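Local coordinates for protein precorrin-8x Methyl Mutase (PDB 1V9C) that probably catalyses the methyl-shifting isomerisation of precorrin-8X on the way to adenosylcobalamin, at residues P31-M36 / A47-S52; G66-V71 / E91-L96. One frame throughout, in Å; residues are numbered along the deposited sequence.

Contact 1: residues P31-M36 / A47-S52. With SO4 (sulfate ion), chain E; SO4 (sulfate ion), chain F.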
loop_
_atom_site.group_PDB
_atom_site.type_symbol
_atom_site.label_atom_id
_atom_site.label_comp_id
_atom_site.label_asym_id
_atom_site.label_seq_id
_atom_site.Cartn_x
_atom_site.Cartn_y
_atom_site.Cartn_z
ATOM N N PRO B 31 17.248 -9.866 2.689
ATOM C CA PRO B 31 16.810 -9.065 1.545
ATOM C C PRO B 31 15.308 -8.818 1.551
ATOM O O PRO B 31 14.830 -7.830 1.012
ATOM C CB PRO B 31 17.252 -9.896 0.344
ATOM C CG PRO B 31 18.425 -10.663 0.868
ATOM C CD PRO B 31 17.929 -11.083 2.226
ATOM N N VAL B 32 14.559 -9.724 2.167
ATOM C CA VAL B 32 13.115 -9.563 2.227
ATOM C C VAL B 32 12.744 -8.508 3.263
ATOM O O VAL B 32 11.919 -7.631 3.002
ATOM C CB VAL B 32 12.445 -10.907 2.576
ATOM C CG1 VAL B 32 10.962 -10.716 2.838
ATOM C CG2 VAL B 32 12.677 -11.894 1.438
ATOM N N VAL B 33 13.376 -8.583 4.433
ATOM C CA VAL B 33 13.079 -7.652 5.517
ATOM C C VAL B 33 13.525 -6.241 5.174
ATOM O O VAL B 33 12.845 -5.275 5.510
ATOM C CB VAL B 33 13.742 -8.089 6.851
ATOM C CG1 VAL B 33 13.359 -7.133 7.957
ATOM C CG2 VAL B 33 13.291 -9.513 7.231
ATOM N N ARG B 34 14.668 -6.148 4.506
ATOM C CA ARG B 34 15.242 -4.884 4.077
ATOM C C ARG B 34 14.243 -4.182 3.161
ATOM O O ARG B 34 13.927 -3.013 3.353
ATOM C CB ARG B 34 16.547 -5.143 3.311
ATOM C CG ARG B 34 17.255 -3.889 2.825
ATOM C CD ARG B 34 18.139 -4.177 1.616
ATOM N NE ARG B 34 19.335 -4.957 1.915
ATOM C CZ ARG B 34 19.812 -5.920 1.128
ATOM N NH1 ARG B 34 19.183 -6.227 -0.001
ATOM N NH2 ARG B 34 20.930 -6.559 1.453
ATOM N N ARG B 35 13.743 -4.923 2.171
ATOM C CA ARG B 35 12.785 -4.396 1.210
ATOM C C ARG B 35 11.501 -3.916 1.885
ATOM O O ARG B 35 10.958 -2.878 1.542
ATOM C CB ARG B 35 12.468 -5.464 0.164
ATOM C CG ARG B 35 11.710 -4.924 -1.002
ATOM C CD ARG B 35 12.423 -5.254 -2.277
ATOM N NE ARG B 35 11.937 -4.445 -3.387
ATOM C CZ ARG B 35 12.512 -4.416 -4.583
ATOM N NH1 ARG B 35 13.589 -5.151 -4.822
ATOM N NH2 ARG B 35 12.017 -3.644 -5.534
ATOM N N MET B 36 11.035 -4.667 2.875
ATOM C CA MET B 36 9.826 -4.291 3.579
ATOM C C MET B 36 10.029 -2.996 4.367
ATOM O O MET B 36 9.104 -2.190 4.470
ATOM C CB MET B 36 9.400 -5.422 4.515
ATOM C CG MET B 36 9.156 -6.722 3.792
ATOM S SD MET B 36 9.010 -8.173 4.840
ATOM C CE MET B 36 7.627 -7.728 5.851
ATOM N N ALA B 47 12.122 -6.396 13.708
ATOM C CA ALA B 47 11.733 -7.179 14.871
ATOM C C ALA B 47 10.394 -7.905 14.714
ATOM O O ALA B 47 10.165 -8.928 15.348
ATOM C CB ALA B 47 11.687 -6.268 16.099
ATOM N N LEU B 48 9.517 -7.384 13.865
ATOM C CA LEU B 48 8.203 -7.991 13.676
ATOM C C LEU B 48 8.158 -9.086 12.627
ATOM O O LEU B 48 7.279 -9.940 12.656
ATOM C CB LEU B 48 7.187 -6.918 13.301
ATOM C CG LEU B 48 7.095 -5.695 14.219
ATOM C CD1 LEU B 48 5.967 -4.795 13.719
ATOM C CD2 LEU B 48 6.839 -6.132 15.680
ATOM N N THR B 49 9.101 -9.077 11.700
ATOM C CA THR B 49 9.070 -10.066 10.641
ATOM C C THR B 49 9.624 -11.422 11.027
ATOM O O THR B 49 10.765 -11.538 11.461
ATOM C CB THR B 49 9.799 -9.541 9.400
ATOM O OG1 THR B 49 9.242 -8.275 9.036
ATOM C CG2 THR B 49 9.637 -10.504 8.248
ATOM N N ARG B 50 8.806 -12.450 10.841
ATOM C CA ARG B 50 9.193 -13.808 11.178
ATOM C C ARG B 50 8.997 -14.762 10.007
ATOM O O ARG B 50 7.991 -14.701 9.294
ATOM C CB ARG B 50 8.379 -14.286 12.386
ATOM C CG ARG B 50 8.980 -15.488 13.080
ATOM C CD ARG B 50 8.783 -15.405 14.583
ATOM N NE ARG B 50 7.893 -16.446 15.088
ATOM C CZ ARG B 50 7.559 -16.579 16.367
ATOM N NH1 ARG B 50 8.044 -15.732 17.266
ATOM N NH2 ARG B 50 6.743 -17.555 16.748
ATOM N N PHE B 51 9.971 -15.639 9.800
ATOM C CA PHE B 51 9.891 -16.600 8.710
ATOM C C PHE B 51 9.736 -18.023 9.232
ATOM O O PHE B 51 10.060 -18.311 10.375
ATOM C CB PHE B 51 11.156 -16.544 7.853
ATOM C CG PHE B 51 11.407 -15.217 7.224
ATOM C CD1 PHE B 51 11.854 -14.147 7.984
ATOM C CD2 PHE B 51 11.201 -15.035 5.856
ATOM C CE1 PHE B 51 12.097 -12.913 7.393
ATOM C CE2 PHE B 51 11.441 -13.802 5.258
ATOM C CZ PHE B 51 11.891 -12.742 6.029
ATOM N N SER B 52 9.228 -18.910 8.393
ATOM C CA SER B 52 9.112 -20.302 8.791
ATOM C C SER B 52 10.287 -20.973 8.097
ATOM O O SER B 52 10.825 -20.440 7.119
ATOM C CB SER B 52 7.811 -20.923 8.294
ATOM O OG SER B 52 7.867 -21.184 6.903
HETATM S S SO4 E . 9.080 -2.033 -3.695
HETATM O O1 SO4 E . 7.669 -2.264 -4.060
HETATM O O2 SO4 E . 9.923 -1.991 -4.899
HETATM O O3 SO4 E . 9.537 -3.137 -2.842
HETATM O O4 SO4 E . 9.191 -0.753 -2.972
HETATM S S SO4 F . 14.418 -4.757 -8.223
HETATM O O1 SO4 F . 12.979 -4.907 -7.963
HETATM O O2 SO4 F . 14.783 -5.471 -9.461
HETATM O O3 SO4 F . 15.177 -5.303 -7.086
HETATM O O4 SO4 F . 14.741 -3.327 -8.370
#

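Contact 2: residues G66-V71 / E91-L96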
loop_
_atom_site.group_PDB
_atom_site.type_symbol
_atom_site.label_atom_id
_atom_site.label_comp_id
_atom_site.label_asym_id
_atom_site.label_seq_id
_atom_site.Cartn_x
_atom_site.Cartn_y
_atom_site.Cartn_z
ATOM N N GLY B 66 6.936 -20.633 -12.037
ATOM C CA GLY B 66 5.917 -19.921 -12.776
ATOM C C GLY B 66 4.636 -19.939 -11.975
ATOM O O GLY B 66 3.546 -19.711 -12.511
ATOM N N ALA B 67 4.783 -20.198 -10.678
ATOM C CA ALA B 67 3.659 -20.243 -9.749
ATOM C C ALA B 67 2.815 -18.978 -9.824
ATOM O O ALA B 67 3.325 -17.892 -10.130
ATOM C CB ALA B 67 4.168 -20.434 -8.337
ATOM N N ARG B 68 1.519 -19.128 -9.560
ATOM C CA ARG B 68 0.596 -18.001 -9.580
ATOM C C ARG B 68 0.715 -17.256 -8.251
ATOM O O ARG B 68 1.210 -17.800 -7.273
ATOM C CB ARG B 68 -0.851 -18.473 -9.723
ATOM C CG ARG B 68 -1.229 -19.098 -11.041
ATOM C CD ARG B 68 -2.749 -19.093 -11.158
ATOM N NE ARG B 68 -3.242 -19.813 -12.326
ATOM C CZ ARG B 68 -3.176 -21.130 -12.479
ATOM N NH1 ARG B 68 -2.634 -21.891 -11.535
ATOM N NH2 ARG B 68 -3.657 -21.687 -13.578
ATOM N N ILE B 69 0.248 -16.014 -8.224
ATOM C CA ILE B 69 0.276 -15.213 -7.011
ATOM C C ILE B 69 -1.172 -14.824 -6.764
ATOM O O ILE B 69 -1.788 -14.133 -7.572
ATOM C CB ILE B 69 1.191 -13.964 -7.212
ATOM C CG1 ILE B 69 2.640 -14.430 -7.410
ATOM C CG2 ILE B 69 1.084 -13.007 -6.028
ATOM C CD1 ILE B 69 3.547 -13.384 -8.020
ATOM N N LEU B 70 -1.726 -15.309 -5.663
ATOM C CA LEU B 70 -3.110 -15.021 -5.319
ATOM C C LEU B 70 -3.074 -13.984 -4.212
ATOM O O LEU B 70 -2.400 -14.167 -3.207
ATOM C CB LEU B 70 -3.809 -16.294 -4.828
ATOM C CG LEU B 70 -3.490 -17.556 -5.634
ATOM C CD1 LEU B 70 -4.185 -18.762 -5.021
ATOM C CD2 LEU B 70 -3.924 -17.360 -7.056
ATOM N N VAL B 71 -3.805 -12.896 -4.394
ATOM C CA VAL B 71 -3.782 -11.843 -3.407
ATOM C C VAL B 71 -5.172 -11.441 -2.949
ATOM O O VAL B 71 -6.164 -11.715 -3.636
ATOM C CB VAL B 71 -2.986 -10.622 -3.961
ATOM C CG1 VAL B 71 -1.580 -11.059 -4.288
ATOM C CG2 VAL B 71 -3.641 -10.071 -5.226
ATOM N N GLU B 91 1.554 -15.284 -12.917
ATOM C CA GLU B 91 0.214 -14.728 -13.019
ATOM C C GLU B 91 -0.295 -14.261 -11.672
ATOM O O GLU B 91 -0.094 -14.927 -10.668
ATOM C CB GLU B 91 -0.763 -15.761 -13.576
ATOM C CG GLU B 91 -2.197 -15.268 -13.618
ATOM C CD GLU B 91 -3.169 -16.301 -14.192
ATOM O OE1 GLU B 91 -4.355 -15.964 -14.386
ATOM O OE2 GLU B 91 -2.750 -17.446 -14.447
ATOM N N VAL B 92 -0.954 -13.109 -11.662
ATOM C CA VAL B 92 -1.509 -12.569 -10.441
ATOM C C VAL B 92 -3.019 -12.697 -10.473
ATOM O O VAL B 92 -3.656 -12.345 -11.449
ATOM C CB VAL B 92 -1.177 -11.062 -10.253
ATOM C CG1 VAL B 92 -1.664 -10.606 -8.887
ATOM C CG2 VAL B 92 0.326 -10.818 -10.405
ATOM N N VAL B 93 -3.593 -13.197 -9.392
ATOM C CA VAL B 93 -5.037 -13.320 -9.319
ATOM C C VAL B 93 -5.567 -12.669 -8.044
ATOM O O VAL B 93 -5.215 -13.069 -6.934
ATOM C CB VAL B 93 -5.475 -14.794 -9.366
ATOM C CG1 VAL B 93 -6.978 -14.893 -9.139
ATOM C CG2 VAL B 93 -5.114 -15.382 -10.720
ATOM N N GLU B 94 -6.395 -11.646 -8.233
ATOM C CA GLU B 94 -7.021 -10.916 -7.144
ATOM C C GLU B 94 -8.351 -11.612 -6.846
ATOM O O GLU B 94 -9.317 -11.494 -7.604
ATOM C CB GLU B 94 -7.235 -9.452 -7.559
ATOM C CG GLU B 94 -8.353 -8.710 -6.821
ATOM C CD GLU B 94 -8.191 -8.701 -5.315
ATOM O OE1 GLU B 94 -9.059 -8.117 -4.625
ATOM O OE2 GLU B 94 -7.199 -9.274 -4.818
ATOM N N LEU B 95 -8.388 -12.337 -5.736
ATOM C CA LEU B 95 -9.571 -13.095 -5.351
ATOM C C LEU B 95 -10.772 -12.332 -4.784
ATOM O O LEU B 95 -11.877 -12.444 -5.316
ATOM C CB LEU B 95 -9.161 -14.212 -4.385
ATOM C CG LEU B 95 -8.175 -15.254 -4.933
ATOM C CD1 LEU B 95 -7.796 -16.253 -3.847
ATOM C CD2 LEU B 95 -8.800 -15.976 -6.113
ATOM N N LEU B 96 -10.570 -11.561 -3.717
ATOM C CA LEU B 96 -11.665 -10.818 -3.086
ATOM C C LEU B 96 -12.493 -9.913 -3.991
ATOM O O LEU B 96 -13.683 -9.712 -3.748
ATOM C CB LEU B 96 -11.146 -10.003 -1.900
ATOM C CG LEU B 96 -10.736 -10.829 -0.683
ATOM C CD1 LEU B 96 -10.378 -9.888 0.452
ATOM C CD2 LEU B 96 -11.873 -11.747 -0.256
HETATM O O HOH W 1 1.917 -18.223 -13.503
#

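Contact 1: residues P31-M36 / A47-S52
Phe51 presents the edge of its ring to two valines of the helix. Val33 CG2 sits 3.6 Å from Phe51 CE1, close to the ring plane. Val32 CG1 reaches Phe51 CZ at 3.9 Å, also at the edge. The two valines are thus neighbours along one rim of the phenyl group, and neither stacks over its face. Val33 has CG1 anti to the backbone N (chi1 -177°), which puts CG2 beside that N and anti to the carbonyl carbon, facing the ring; Val33 CG2 also meets Thr49 CG2 at 3.9 Å.

A turn further along the helix, Met36 and Thr49 reach toward each other tip to tip. The thioether bends at its last torsion (chi3 60°), bringing Met36 CE to 3.6 Å from Thr49 OG1. This is van der Waals contact; the hydroxyl is hydrogen-bonded to the backbone O of Tyr45.

Arg35 takes no part in the touch with 47-52; its guanidinium holds two sulfates at its edge, in its plane. Arg35 NE donates to O3 of the chain E ion at 2.8 Å and Arg35 NH2 to its O2 at 2.7 Å, a two-pronged, nearly straight grip. NH1 reaches O3 of the chain F ion nearly straight, while NH2 reaches its O1 in a bent bond (140°). His198 and Arg202 add hydrogen bonds to this sulfate cluster.

The axis of 31-36, part of helix 30-40, passes 10.0 Å from that of edge strand 49-51, roughly antiparallel to it. Strand 180-183 adjoins that strand in the sheet and also touches Met36 and Phe51, and helix 190-205 packs on Met36 and Arg35.

Contact 2: residues G66-V71 / E91-L96
Arg68 and Glu91 lie side by side and point the same way at the start of two parallel strands, 69-71 and 92-94, joined by a beta-alpha-beta crossover through helices 74-79 and 82-88 within a doubly wound sheet. Their salt bridge is loose: Arg68 NE meets Glu91 OE2 at 3.2 Å in a weak, bent hydrogen bond, with guanidinium and carboxylate planes turned 50° apart. Glu91 gets there fully extended, CG opposite the backbone N (chi1 176°) and the chain straight beyond it. A methionine at Arg68 would probably leave this carboxylate without its positive mate and free to swing.

Further in, the side chains alternate between the two faces. On one, Leu70 and Val93 run alongside each other, Leu70 CD2 resting 3.8 Å from Val93 CB. Beyond the strand end, Leu95 CD1 touches Leu70 CB, and helix 112-122 touches Leu95 as well. On the other face are Ile69, Val71, Val92 and Glu94; Val71 CG2 meets Val92 CG1 at 4.2 Å, and helix 74-79 packs on both valines.

The backbones are locked by four hydrogen bonds in parallel register. Ile69 N donates to Glu91 O and Ile69 O receives Val93 N, each at 2.7 Å; Val71 N goes to Val93 O, and Leu95 N closes the series on Val71 O at 3.1 Å.

That last carbonyl has a second, awkward neighbour. Glu94 crosses Val71 at about a right angle, its chain bending at chi2 (57°), and Glu94 OE2 comes within 2.9 Å of Val71 O, two acceptors in close approach, with no hydrogen bond between them.

Contacts 1 and 2 belong to the two ends of one sheet: strand 49-51 is an outermost strand within the chain, and so is 92-94, with 180-183, 155-158, 130-133 and 69-71 between them. Their centres are 21 Å apart, on opposite sides of the chain's centre, and their nearest atoms about 13 Å, so they do not touch. They differ in kind, a helix laid on an edge strand against two paired strands. The sulfates, probably from the crystallisation liquor, attach to the helix of contact 1. The crossover of contact 2 carries Cys78, which forms an interchain disulfide, in the helix that packs on its strands.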